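Local coordinates for surface glycan binding protein B (PDB 6E57) that binds mixed-linkage beta-glucan as a surface glycan-binding protein of the gut symbiont Bacteroides ovatus, probably supporting its utilization of this polysaccharide, at residues T75-F80 and I109-V114; S64-V69 and D93-R98; T53-S58 and G123-N128; F80-E85 and G103-K108. All coordinates share one frame; numbering follows the deposited sequence.

Interaction 1: residues T75-F80 and I109-V114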
loop_
_atom_site.group_PDB
_atom_site.type_symbol
_atom_site.label_atom_id
_atom_site.label_comp_id
_atom_site.label_asym_id
_atom_site.label_seq_id
_atom_site.Cartn_x
_atom_site.Cartn_y
_atom_site.Cartn_z
ATOM N N THR A 75 -42.611 -0.343 8.696
ATOM C CA THR A 75 -41.267 -0.451 8.109
ATOM C C THR A 75 -40.627 -1.790 8.493
ATOM O O THR A 75 -40.762 -2.249 9.625
ATOM C CB THR A 75 -40.361 0.711 8.540
ATOM O OG1 THR A 75 -40.353 0.784 9.967
ATOM C CG2 THR A 75 -40.797 2.038 7.959
ATOM N N THR A 76 -39.935 -2.397 7.519
ATOM C CA THR A 76 -39.060 -3.553 7.724
ATOM C C THR A 76 -37.631 -3.158 7.331
ATOM O O THR A 76 -37.425 -2.518 6.296
ATOM C CB THR A 76 -39.544 -4.767 6.921
ATOM O OG1 THR A 76 -40.884 -5.056 7.320
ATOM C CG2 THR A 76 -38.680 -5.994 7.121
ATOM N N VAL A 77 -36.654 -3.542 8.160
ATOM C CA VAL A 77 -35.253 -3.221 7.911
ATOM C C VAL A 77 -34.460 -4.530 7.788
ATOM O O VAL A 77 -34.636 -5.458 8.582
ATOM C CB VAL A 77 -34.678 -2.283 8.993
ATOM C CG1 VAL A 77 -35.711 -1.273 9.472
ATOM C CG2 VAL A 77 -34.101 -3.036 10.177
ATOM N N THR A 78 -33.593 -4.587 6.770
ATOM C CA THR A 78 -32.722 -5.724 6.508
ATOM C C THR A 78 -31.263 -5.284 6.680
ATOM O O THR A 78 -30.890 -4.168 6.311
ATOM C CB THR A 78 -32.978 -6.302 5.110
ATOM O OG1 THR A 78 -34.382 -6.500 4.958
ATOM C CG2 THR A 78 -32.268 -7.616 4.878
ATOM N N TRP A 79 -30.445 -6.177 7.243
ATOM C CA TRP A 79 -29.036 -5.916 7.486
ATOM C C TRP A 79 -28.187 -6.806 6.568
ATOM O O TRP A 79 -28.519 -7.972 6.343
ATOM C CB TRP A 79 -28.698 -6.135 8.967
ATOM C CG TRP A 79 -29.605 -5.417 9.919
ATOM C CD1 TRP A 79 -30.866 -5.788 10.287
ATOM C CD2 TRP A 79 -29.319 -4.208 10.643
ATOM N NE1 TRP A 79 -31.385 -4.894 11.183
ATOM C CE2 TRP A 79 -30.459 -3.913 11.422
ATOM C CE3 TRP A 79 -28.220 -3.347 10.710
ATOM C CZ2 TRP A 79 -30.527 -2.796 12.251
ATOM C CZ3 TRP A 79 -28.287 -2.243 11.532
ATOM C CH2 TRP A 79 -29.427 -1.972 12.290
ATOM N N PHE A 80 -27.094 -6.234 6.045
ATOM C CA PHE A 80 -26.166 -6.935 5.168
ATOM C C PHE A 80 -24.727 -6.719 5.655
ATOM O O PHE A 80 -24.280 -5.581 5.776
ATOM C CB PHE A 80 -26.318 -6.447 3.725
ATOM C CG PHE A 80 -27.663 -6.705 3.094
ATOM C CD1 PHE A 80 -28.743 -5.878 3.360
ATOM C CD2 PHE A 80 -27.843 -7.759 2.212
ATOM C CE1 PHE A 80 -29.977 -6.110 2.770
ATOM C CE2 PHE A 80 -29.077 -7.989 1.622
ATOM C CZ PHE A 80 -30.143 -7.165 1.904
ATOM N N ILE A 109 -27.605 -1.022 5.729
ATOM C CA ILE A 109 -28.879 -0.952 6.442
ATOM C C ILE A 109 -29.958 -0.533 5.439
ATOM O O ILE A 109 -30.038 0.634 5.068
ATOM C CB ILE A 109 -28.796 0.029 7.630
ATOM C CG1 ILE A 109 -27.632 -0.308 8.568
ATOM C CG2 ILE A 109 -30.124 0.089 8.374
ATOM C CD1 ILE A 109 -27.330 0.766 9.588
ATOM N N GLU A 110 -30.771 -1.499 5.001
ATOM C CA GLU A 110 -31.829 -1.257 4.028
ATOM C C GLU A 110 -33.183 -1.245 4.744
ATOM O O GLU A 110 -33.589 -2.246 5.324
ATOM C CB GLU A 110 -31.788 -2.312 2.922
ATOM C CG GLU A 110 -30.545 -2.211 2.055
ATOM C CD GLU A 110 -30.616 -2.939 0.724
ATOM O OE1 GLU A 110 -31.729 -3.356 0.325
ATOM O OE2 GLU A 110 -29.553 -3.086 0.085
ATOM N N VAL A 111 -33.856 -0.090 4.696
ATOM C CA VAL A 111 -35.181 0.100 5.269
ATOM C C VAL A 111 -36.190 0.178 4.119
ATOM O O VAL A 111 -35.984 0.925 3.165
ATOM C CB VAL A 111 -35.230 1.367 6.146
ATOM C CG1 VAL A 111 -36.608 1.582 6.757
ATOM C CG2 VAL A 111 -34.163 1.343 7.229
ATOM N N GLU A 112 -37.271 -0.605 4.224
ATOM C CA GLU A 112 -38.353 -0.615 3.240
ATOM C C GLU A 112 -39.698 -0.512 3.971
ATOM O O GLU A 112 -39.900 -1.144 5.007
ATOM C CB GLU A 112 -38.294 -1.884 2.387
ATOM C CG GLU A 112 -39.059 -1.770 1.081
ATOM C CD GLU A 112 -39.134 -3.056 0.275
ATOM O OE1 GLU A 112 -39.417 -4.111 0.877
ATOM O OE2 GLU A 112 -38.907 -3.001 -0.951
ATOM N N THR A 113 -40.605 0.295 3.412
ATOM C CA THR A 113 -41.960 0.446 3.939
ATOM C C THR A 113 -42.884 -0.539 3.212
ATOM O O THR A 113 -42.481 -1.177 2.240
ATOM C CB THR A 113 -42.431 1.905 3.851
ATOM O OG1 THR A 113 -43.658 2.005 4.573
ATOM C CG2 THR A 113 -42.637 2.405 2.438
ATOM N N VAL A 114 -44.125 -0.647 3.697
ATOM C CA VAL A 114 -45.111 -1.597 3.165
ATOM C C VAL A 114 -45.453 -1.247 1.707
ATOM O O VAL A 114 -45.733 -2.145 0.915
ATOM C CB VAL A 114 -46.379 -1.666 4.041
ATOM C CG1 VAL A 114 -46.069 -2.170 5.443
ATOM C CG2 VAL A 114 -47.123 -0.338 4.099
#
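Trp-79 and Ile-109 turn the same way off their strands: the indole CG (chi1 -51°) and the isoleucine CG1 (chi1 -54°) each lie anti to their own carbonyl carbon, beside the backbone N. The two side chains therefore run next to one another in the same direction, with Trp-79 CZ3 3.6 Å from Ile-109 CG1, while CG2 of the isoleucine lies over one face of the indole. Two residues along, the valines repeat the side-by-side theme, Val-77 CG1 meeting Val-111 CG2 at 3.8 Å. Thr-75 and Thr-113 continue this same face, their hydroxyls bonded to the carbonyls of Pro-71 and Tyr-74 respectively.

The backbones are antiparallel. Thr-76 and Glu-112 form one hydrogen-bonded pair, with N to O distances of 2.8 Å in both directions; Thr-78 and Glu-110 form the next, where Thr-78 N reaches Glu-110 O at 2.8 Å and Glu-110 N reaches Thr-78 O at 3.0 Å. These are neighbouring inner strands of the five-stranded sheet, consistent with strands C and F of an immunoglobulin-like sandwich. The Trp-79 face looks into the sandwich, where Leu-67 and Val-69 of the opposing sheet pack against it, and the indole NE1 is bonded to the backbone O of Asp-93.

The other face is more open and polar, with Thr-76, Thr-78 and both glutamates standing on it. Here the Phe-80 ring approaches the extended Glu-110 side chain obliquely, CE1 lying 3.8 Å from the carboxylate carbon CD, with ring and carboxylate planes 34° apart. Further along, Glu-112 makes a long, weak ion pair with Lys-118.

Interaction 2: residues S64-V69 and D93-R98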
loop_
_atom_site.group_PDB
_atom_site.type_symbol
_atom_site.label_atom_id
_atom_site.label_comp_id
_atom_site.label_asym_id
_atom_site.label_seq_id
_atom_site.Cartn_x
_atom_site.Cartn_y
_atom_site.Cartn_z
ATOM N N SER A 64 -23.680 -3.534 18.052
ATOM C CA SER A 64 -24.938 -3.111 18.665
ATOM C C SER A 64 -25.357 -1.751 18.098
ATOM O O SER A 64 -24.771 -0.725 18.444
ATOM C CB SER A 64 -24.803 -3.067 20.169
ATOM O OG SER A 64 -25.975 -2.539 20.774
ATOM N N ILE A 65 -26.363 -1.769 17.216
ATOM C CA ILE A 65 -26.960 -0.564 16.635
ATOM C C ILE A 65 -28.483 -0.674 16.778
ATOM O O ILE A 65 -29.063 -1.696 16.407
ATOM C CB ILE A 65 -26.540 -0.382 15.161
ATOM C CG1 ILE A 65 -25.022 -0.467 14.979
ATOM C CG2 ILE A 65 -27.099 0.917 14.595
ATOM C CD1 ILE A 65 -24.565 -0.357 13.542
ATOM N N ALA A 66 -29.107 0.389 17.308
ATOM C CA ALA A 66 -30.559 0.462 17.541
ATOM C C ALA A 66 -31.153 1.638 16.757
ATOM O O ALA A 66 -30.826 2.792 17.030
ATOM C CB ALA A 66 -30.832 0.601 19.019
ATOM N N LEU A 67 -32.036 1.330 15.799
ATOM C CA LEU A 67 -32.660 2.331 14.927
ATOM C C LEU A 67 -33.974 2.817 15.553
ATOM O O LEU A 67 -34.651 2.057 16.242
ATOM C CB LEU A 67 -32.933 1.711 13.552
ATOM C CG LEU A 67 -31.752 1.014 12.877
ATOM C CD1 LEU A 67 -32.192 0.353 11.583
ATOM C CD2 LEU A 67 -30.613 1.987 12.617
ATOM N N THR A 68 -34.307 4.091 15.305
ATOM C CA THR A 68 -35.680 4.612 15.385
ATOM C C THR A 68 -36.086 5.067 13.978
ATOM O O THR A 68 -35.352 5.817 13.331
ATOM C CB THR A 68 -35.818 5.739 16.419
ATOM O OG1 THR A 68 -34.726 6.644 16.254
ATOM C CG2 THR A 68 -35.848 5.237 17.846
ATOM N N VAL A 69 -37.250 4.591 13.515
ATOM C CA VAL A 69 -37.637 4.685 12.109
ATOM C C VAL A 69 -39.087 5.177 11.999
ATOM O O VAL A 69 -39.926 4.871 12.844
ATOM C CB VAL A 69 -37.448 3.328 11.402
ATOM C CG1 VAL A 69 -37.706 3.426 9.907
ATOM C CG2 VAL A 69 -36.071 2.739 11.665
ATOM N N ASP A 93 -36.638 -6.274 14.712
ATOM C CA ASP A 93 -35.940 -6.346 13.428
ATOM C C ASP A 93 -35.124 -5.069 13.177
ATOM O O ASP A 93 -34.401 -5.011 12.195
ATOM C CB ASP A 93 -36.911 -6.575 12.267
ATOM C CG ASP A 93 -37.593 -5.312 11.765
ATOM O OD1 ASP A 93 -38.473 -4.797 12.483
ATOM O OD2 ASP A 93 -37.232 -4.849 10.663
ATOM N N LYS A 94 -35.241 -4.060 14.050
ATOM C CA LYS A 94 -34.560 -2.772 13.846
ATOM C C LYS A 94 -33.537 -2.514 14.963
ATOM O O LYS A 94 -33.138 -1.372 15.195
ATOM C CB LYS A 94 -35.584 -1.638 13.709
ATOM C CG LYS A 94 -36.816 -1.736 14.599
ATOM C CD LYS A 94 -37.662 -0.477 14.601
ATOM C CE LYS A 94 -38.054 -0.003 13.216
ATOM N NZ LYS A 94 -38.693 -1.077 12.416
ATOM N N GLU A 95 -33.100 -3.589 15.627
ATOM C CA GLU A 95 -31.899 -3.591 16.458
ATOM C C GLU A 95 -31.063 -4.809 16.058
ATOM O O GLU A 95 -31.553 -5.932 16.107
ATOM C CB GLU A 95 -32.258 -3.628 17.947
ATOM C CG GLU A 95 -31.050 -3.555 18.875
ATOM C CD GLU A 95 -31.329 -3.760 20.357
ATOM O OE1 GLU A 95 -32.341 -4.414 20.694
ATOM O OE2 GLU A 95 -30.524 -3.274 21.180
ATOM N N ILE A 96 -29.812 -4.574 15.645
ATOM C CA ILE A 96 -28.890 -5.658 15.328
ATOM C C ILE A 96 -28.049 -5.966 16.570
ATOM O O ILE A 96 -27.658 -5.063 17.310
ATOM C CB ILE A 96 -28.006 -5.338 14.105
ATOM C CG1 ILE A 96 -27.319 -6.601 13.576
ATOM C CG2 ILE A 96 -27.003 -4.236 14.411
ATOM C CD1 ILE A 96 -26.575 -6.406 12.275
ATOM N N ASN A 97 -27.812 -7.262 16.780
ATOM C CA ASN A 97 -26.880 -7.782 17.769
ATOM C C ASN A 97 -26.098 -8.926 17.113
ATOM O O ASN A 97 -26.662 -9.991 16.860
ATOM C CB ASN A 97 -27.593 -8.251 19.040
ATOM C CG ASN A 97 -26.665 -8.963 20.005
ATOM O OD1 ASN A 97 -25.548 -8.513 20.246
ATOM N ND2 ASN A 97 -27.112 -10.081 20.551
ATOM N N ARG A 98 -24.811 -8.692 16.835
ATOM C CA ARG A 98 -24.002 -9.645 16.088
ATOM C C ARG A 98 -22.576 -9.696 16.651
ATOM O O ARG A 98 -21.913 -8.672 16.796
ATOM C CB ARG A 98 -23.988 -9.275 14.603
ATOM C CG ARG A 98 -23.269 -10.298 13.736
ATOM C CD ARG A 98 -23.673 -10.250 12.277
ATOM N NE ARG A 98 -23.399 -11.524 11.628
ATOM C CZ ARG A 98 -24.168 -12.602 11.735
ATOM N NH1 ARG A 98 -25.260 -12.568 12.484
ATOM N NH2 ARG A 98 -23.860 -13.702 11.071
#
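Ile-65 and Ile-96 face each other as an antiparallel hydrogen-bonded pair, in short strands whose axes come within 4.9 Å and run at 173°. Ile-96 N donates to Ile-65 O at 3.1 Å; one step on, Leu-67 N donates to Lys-94 O at 3.0 Å, at a point where both residues have already left regular strand geometry. The non-hydrogen-bonded pairs Ser-64 with Asn-97 and Ala-66 with Glu-95 put their side chains on the outer face, where the Glu-95 chain runs out extended past the Ala-66 methyl.

The isoleucines occupy the inner face. Ile-96 CG2 sits between its own backbone N and carbonyl carbon, which brings it to 4.0 Å from Ile-65 CB, while the longer branch leads off toward Trp-79. Lys-94 behaves differently: bent at chi3 and chi4 (both 53°), it curls back so that its CE lies 3.7 Å from Val-69 CG2. Its ammonium then has a long salt bridge to Asp-93 OD1 and a weak hydrogen bond to Thr-75 OG1. The other carboxylate oxygen of Asp-93, OD2, accepts from Val-77 N, tying this corner to the facing sheet.

With Ile-65, Leu-67 and Val-69 directed at Leu-107, Ile-109 and Val-111, the pair is consistent with strands B and E of an immunoglobulin-like sandwich, whose smaller sheet closes over the core.

Interaction 3: residues T53-S58 and G123-N128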
loop_
_atom_site.group_PDB
_atom_site.type_symbol
_atom_site.label_atom_id
_atom_site.label_comp_id
_atom_site.label_asym_id
_atom_site.label_seq_id
_atom_site.Cartn_x
_atom_site.Cartn_y
_atom_site.Cartn_z
ATOM N N THR A 53 -17.015 5.087 9.038
ATOM C CA THR A 53 -17.035 4.010 10.022
ATOM C C THR A 53 -18.255 4.191 10.936
ATOM O O THR A 53 -18.401 5.227 11.587
ATOM C CB THR A 53 -15.716 3.976 10.805
ATOM O OG1 THR A 53 -14.673 3.793 9.848
ATOM C CG2 THR A 53 -15.660 2.881 11.848
ATOM N N PHE A 54 -19.121 3.171 10.965
ATOM C CA PHE A 54 -20.340 3.182 11.766
ATOM C C PHE A 54 -20.063 2.620 13.162
ATOM O O PHE A 54 -20.666 3.068 14.132
ATOM C CB PHE A 54 -21.453 2.387 11.079
ATOM C CG PHE A 54 -22.051 3.022 9.846
ATOM C CD1 PHE A 54 -21.696 4.303 9.440
ATOM C CD2 PHE A 54 -23.006 2.343 9.105
ATOM C CE1 PHE A 54 -22.264 4.872 8.309
ATOM C CE2 PHE A 54 -23.576 2.917 7.979
ATOM C CZ PHE A 54 -23.204 4.180 7.582
ATOM N N ALA A 55 -19.159 1.636 13.250
ATOM C CA ALA A 55 -18.857 0.956 14.507
ATOM C C ALA A 55 -17.372 0.586 14.570
ATOM O O ALA A 55 -16.771 0.206 13.565
ATOM C CB ALA A 55 -19.728 -0.266 14.650
ATOM N N ASN A 56 -16.814 0.690 15.780
ATOM C CA ASN A 56 -15.420 0.388 16.075
ATOM C C ASN A 56 -15.367 -0.276 17.455
ATOM O O ASN A 56 -15.334 0.406 18.477
ATOM C CB ASN A 56 -14.556 1.649 15.997
ATOM C CG ASN A 56 -13.072 1.351 15.975
ATOM O OD1 ASN A 56 -12.573 0.590 16.798
ATOM N ND2 ASN A 56 -12.361 1.949 15.035
ATOM N N ILE A 57 -15.365 -1.612 17.464
ATOM C CA ILE A 57 -15.569 -2.400 18.683
ATOM C C ILE A 57 -14.535 -3.530 18.727
ATOM O O ILE A 57 -13.806 -3.747 17.762
ATOM C CB ILE A 57 -17.024 -2.918 18.772
ATOM C CG1 ILE A 57 -17.474 -3.681 17.519
ATOM C CG2 ILE A 57 -17.972 -1.772 19.091
ATOM C CD1 ILE A 57 -17.305 -5.181 17.605
ATOM N N SER A 58 -14.473 -4.216 19.876
ATOM C CA SER A 58 -13.551 -5.328 20.106
ATOM C C SER A 58 -14.210 -6.656 19.714
ATOM O O SER A 58 -15.429 -6.787 19.715
ATOM C CB SER A 58 -13.085 -5.352 21.535
ATOM O OG SER A 58 -12.278 -4.220 21.814
ATOM N N GLY A 123 -21.832 1.712 5.541
ATOM C CA GLY A 123 -20.636 2.094 6.288
ATOM C C GLY A 123 -19.746 0.902 6.592
ATOM O O GLY A 123 -20.046 -0.230 6.211
ATOM N N LEU A 124 -18.633 1.175 7.281
ATOM C CA LEU A 124 -17.681 0.158 7.690
ATOM C C LEU A 124 -17.903 -0.176 9.170
ATOM O O LEU A 124 -18.277 0.694 9.960
ATOM C CB LEU A 124 -16.258 0.674 7.453
ATOM C CG LEU A 124 -15.881 0.956 5.999
ATOM C CD1 LEU A 124 -14.482 1.548 5.914
ATOM C CD2 LEU A 124 -15.982 -0.301 5.145
ATOM N N VAL A 125 -17.684 -1.451 9.515
ATOM C CA VAL A 125 -17.639 -1.927 10.894
ATOM C C VAL A 125 -16.236 -2.493 11.140
ATOM O O VAL A 125 -15.836 -3.473 10.510
ATOM C CB VAL A 125 -18.734 -2.977 11.166
ATOM C CG1 VAL A 125 -18.525 -3.692 12.493
ATOM C CG2 VAL A 125 -20.126 -2.365 11.102
ATOM N N VAL A 126 -15.494 -1.853 12.048
ATOM C CA VAL A 126 -14.143 -2.267 12.383
ATOM C C VAL A 126 -14.202 -3.068 13.689
ATOM O O VAL A 126 -14.720 -2.588 14.700
ATOM C CB VAL A 126 -13.189 -1.060 12.481
ATOM C CG1 VAL A 126 -11.760 -1.483 12.795
ATOM C CG2 VAL A 126 -13.228 -0.219 11.214
ATOM N N VAL A 127 -13.674 -4.295 13.636
ATOM C CA VAL A 127 -13.640 -5.218 14.765
ATOM C C VAL A 127 -12.171 -5.525 15.082
ATOM O O VAL A 127 -11.495 -6.212 14.314
ATOM C CB VAL A 127 -14.448 -6.494 14.459
ATOM C CG1 VAL A 127 -14.553 -7.402 15.673
ATOM C CG2 VAL A 127 -15.831 -6.164 13.916
ATOM N N ASN A 128 -11.688 -4.994 16.211
ATOM C CA ASN A 128 -10.279 -5.084 16.604
ATOM C C ASN A 128 -10.035 -6.385 17.362
ATOM O O ASN A 128 -10.880 -6.823 18.140
ATOM C CB ASN A 128 -9.854 -3.893 17.465
ATOM C CG ASN A 128 -10.144 -2.564 16.803
ATOM O OD1 ASN A 128 -9.609 -2.267 15.736
ATOM N ND2 ASN A 128 -10.992 -1.764 17.424
#
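Leu-124 O takes the shortest backbone bond of the contact, from Phe-54 N at 2.8 Å, and Thr-53 CA adds a CA-H...O approach to the same oxygen. Right after this the register slips by one residue, a beta bulge between Thr-53 and Ala-55, where the chain turns a corner at Phe-54. Parallel pairing then resumes: Ala-55 O receives Val-126 N at 2.9 Å, Ile-57 N gives to Val-126 O at 3.0 Å, and Ile-57 O receives Asn-128 N at 2.9 Å.

At the corner the Phe-54 ring lies flat on the neighbouring backbone. Gly-123 CA sits over its centre, 3.5 Å from the ring centroid and 12° off the normal, a CH-pi contact made directly with the main chain because glycine has no side chain. At the far end the Asn-56 and Asn-128 side chains cross at about a right angle, their amide planes 41° apart: Asn-128 ND2 donates to Asn-56 OD1 at 2.9 Å, with the acceptor near the donor's amide plane. Ile-57 CD1 meets Val-127 CG1 on the opposite face.

The chemistry implies an edge strand, probably A' of an immunoglobulin-like domain, held to the likely strand G mainly by backbone bonds, with a ring closing one end and a hydrogen bond between two side-chain amides the other.

Interaction 4: residues F80-E85 and G103-K108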
loop_
_atom_site.group_PDB
_atom_site.type_symbol
_atom_site.label_atom_id
_atom_site.label_comp_id
_atom_site.label_asym_id
_atom_site.label_seq_id
_atom_site.Cartn_x
_atom_site.Cartn_y
_atom_site.Cartn_z
ATOM N N PHE A 80 -27.094 -6.234 6.045
ATOM C CA PHE A 80 -26.166 -6.935 5.168
ATOM C C PHE A 80 -24.727 -6.719 5.655
ATOM O O PHE A 80 -24.280 -5.581 5.776
ATOM C CB PHE A 80 -26.318 -6.447 3.725
ATOM C CG PHE A 80 -27.663 -6.705 3.094
ATOM C CD1 PHE A 80 -28.743 -5.878 3.360
ATOM C CD2 PHE A 80 -27.843 -7.759 2.212
ATOM C CE1 PHE A 80 -29.977 -6.110 2.770
ATOM C CE2 PHE A 80 -29.077 -7.989 1.622
ATOM C CZ PHE A 80 -30.143 -7.165 1.904
ATOM N N ILE A 81 -24.023 -7.826 5.927
ATOM C CA ILE A 81 -22.584 -7.825 6.224
ATOM C C ILE A 81 -21.843 -8.350 4.984
ATOM O O ILE A 81 -22.050 -9.494 4.571
ATOM C CB ILE A 81 -22.270 -8.666 7.482
ATOM C CG1 ILE A 81 -23.029 -8.174 8.720
ATOM C CG2 ILE A 81 -20.771 -8.724 7.733
ATOM C CD1 ILE A 81 -22.547 -6.847 9.264
ATOM N N ASP A 82 -20.990 -7.496 4.402
ATOM C CA ASP A 82 -20.244 -7.771 3.164
ATOM C C ASP A 82 -21.201 -8.276 2.075
ATOM O O ASP A 82 -20.908 -9.253 1.390
ATOM C CB ASP A 82 -19.104 -8.767 3.404
ATOM C CG ASP A 82 -17.951 -8.224 4.234
ATOM O OD1 ASP A 82 -17.850 -6.986 4.377
ATOM O OD2 ASP A 82 -17.156 -9.049 4.727
ATOM N N GLY A 83 -22.353 -7.610 1.935
ATOM C CA GLY A 83 -23.302 -7.901 0.859
ATOM C C GLY A 83 -24.250 -9.055 1.166
ATOM O O GLY A 83 -25.261 -9.198 0.488
ATOM N N GLN A 84 -23.929 -9.879 2.173
ATOM C CA GLN A 84 -24.724 -11.058 2.548
ATOM C C GLN A 84 -25.764 -10.659 3.604
ATOM O O GLN A 84 -25.421 -10.059 4.621
ATOM C CB GLN A 84 -23.802 -12.164 3.074
ATOM C CG GLN A 84 -24.531 -13.367 3.667
ATOM C CD GLN A 84 -25.385 -14.104 2.663
ATOM O OE1 GLN A 84 -25.097 -14.124 1.469
ATOM N NE2 GLN A 84 -26.447 -14.729 3.147
ATOM N N GLU A 85 -27.030 -11.017 3.355
ATOM C CA GLU A 85 -28.128 -10.731 4.281
ATOM C C GLU A 85 -27.912 -11.525 5.572
ATOM O O GLU A 85 -27.441 -12.660 5.543
ATOM C CB GLU A 85 -29.481 -11.061 3.645
ATOM C CG GLU A 85 -30.665 -10.784 4.560
ATOM C CD GLU A 85 -32.033 -10.858 3.897
ATOM O OE1 GLU A 85 -32.090 -11.092 2.671
ATOM O OE2 GLU A 85 -33.043 -10.677 4.610
ATOM N N GLY A 103 -11.762 -7.942 12.084
ATOM C CA GLY A 103 -11.684 -7.518 10.689
ATOM C C GLY A 103 -12.437 -6.222 10.434
ATOM O O GLY A 103 -12.951 -5.591 11.364
ATOM N N THR A 104 -12.479 -5.833 9.156
ATOM C CA THR A 104 -13.229 -4.681 8.673
ATOM C C THR A 104 -14.326 -5.196 7.736
ATOM O O THR A 104 -14.050 -5.984 6.838
ATOM C CB THR A 104 -12.292 -3.664 8.009
ATOM O OG1 THR A 104 -11.466 -3.126 9.041
ATOM C CG2 THR A 104 -13.020 -2.543 7.298
ATOM N N TYR A 105 -15.562 -4.743 7.968
ATOM C CA TYR A 105 -16.749 -5.280 7.314
ATOM C C TYR A 105 -17.553 -4.148 6.669
ATOM O O TYR A 105 -17.642 -3.053 7.220
ATOM C CB TYR A 105 -17.642 -5.998 8.329
ATOM C CG TYR A 105 -17.008 -7.189 8.996
ATOM C CD1 TYR A 105 -16.215 -7.041 10.122
ATOM C CD2 TYR A 105 -17.200 -8.467 8.499
ATOM C CE1 TYR A 105 -15.628 -8.134 10.737
ATOM C CE2 TYR A 105 -16.622 -9.571 9.102
ATOM C CZ TYR A 105 -15.833 -9.404 10.226
ATOM O OH TYR A 105 -15.267 -10.495 10.819
ATOM N N ASN A 106 -18.157 -4.445 5.515
ATOM C CA ASN A 106 -19.146 -3.572 4.905
ATOM C C ASN A 106 -20.511 -3.874 5.536
ATOM O O ASN A 106 -20.944 -5.026 5.550
ATOM C CB ASN A 106 -19.177 -3.728 3.383
ATOM C CG ASN A 106 -20.222 -2.848 2.733
ATOM O OD1 ASN A 106 -21.417 -3.136 2.800
ATOM N ND2 ASN A 106 -19.780 -1.769 2.108
ATOM N N LEU A 107 -21.172 -2.832 6.058
ATOM C CA LEU A 107 -22.516 -2.930 6.633
ATOM C C LEU A 107 -23.481 -2.086 5.797
ATOM O O LEU A 107 -23.242 -0.896 5.608
ATOM C CB LEU A 107 -22.487 -2.439 8.085
ATOM C CG LEU A 107 -23.847 -2.358 8.780
ATOM C CD1 LEU A 107 -24.514 -3.725 8.838
ATOM C CD2 LEU A 107 -23.712 -1.771 10.179
ATOM N N LYS A 108 -24.554 -2.715 5.303
ATOM C CA LYS A 108 -25.665 -2.018 4.653
ATOM C C LYS A 108 -26.910 -2.149 5.534
ATOM O O LYS A 108 -27.215 -3.238 6.020
ATOM C CB LYS A 108 -25.944 -2.580 3.255
ATOM C CG LYS A 108 -24.963 -2.153 2.171
ATOM C CD LYS A 108 -25.217 -2.805 0.823
ATOM C CE LYS A 108 -24.068 -2.642 -0.152
ATOM N NZ LYS A 108 -22.904 -3.486 0.213
#
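This is the end of an antiparallel strand pairing together with the tight turn that follows it, leading toward the edge strand 84-86 of the five-stranded sheet, near the next domain. Phe-80 and Lys-108 form the last doubly bonded backbone pair, Phe-80 N bonding to Lys-108 O at 3.0 Å and Lys-108 N to Phe-80 O at 2.9 Å; the non-hydrogen-bonded pair Ile-81 and Leu-107 follows. Beyond them Asp-82 N donates to Asn-106 O at 2.7 Å. The return bond comes from a side chain, for Asp-82 OD1 accepts Asn-106 N at 2.8 Å, nearly along the C-O axis, so the carboxylate extends the pairing into the turn.

Its other oxygen, OD2, makes a salt bridge with Arg-199 of the following domain. That arginine also forms a cation-pi contact with Tyr-105, whose hydroxyl is bonded to Lys-101 O; one positive charge thus joins both strands to the next domain. On the inner face Ile-81 splits its branches, CG2 meeting Tyr-105 CD2 obliquely and CD1 lying 3.7 Å from Leu-107 CD1. On the outer face Lys-108 bends at chi4 (73°) to set NZ 3.0 Å from Asn-106 OD1, above the carbonyl plane, while Asn-106 ND2 is bonded to Glu-122.

Ile-81 to Gln-84 form a type I' turn with reciprocal backbone bonds between the end residues and Asp-82 and Gly-83 both at positive phi, as in a beta hairpin with a two-residue loop, here probably joining strands C and C' of an immunoglobulin-like sheet.

In the fold
All four contacts belong to the N-terminal sandwich, probably immunoglobulin-like, far along the chain from the glycan site around Trp-322 and Trp-372. Interactions 1 and 4 use the same two strands, 75-81 and 103-113, and share Phe-80; the first supplies core-facing apolar pairs, the second adds charged and polar bonds at the domain boundary to a smaller apolar patch. Interaction 3 adds the parallel edge strand of that sheet and reaches interaction 4 through strand 118-128, neighbour of 103-113. Interaction 2 lies in the opposing sheet: its inner side chains meet those of interactions 1 and 4, and Asp-93 bonds to strand 75-81. Interaction 1 has the most buried residues, while each contact also has an exposed margin.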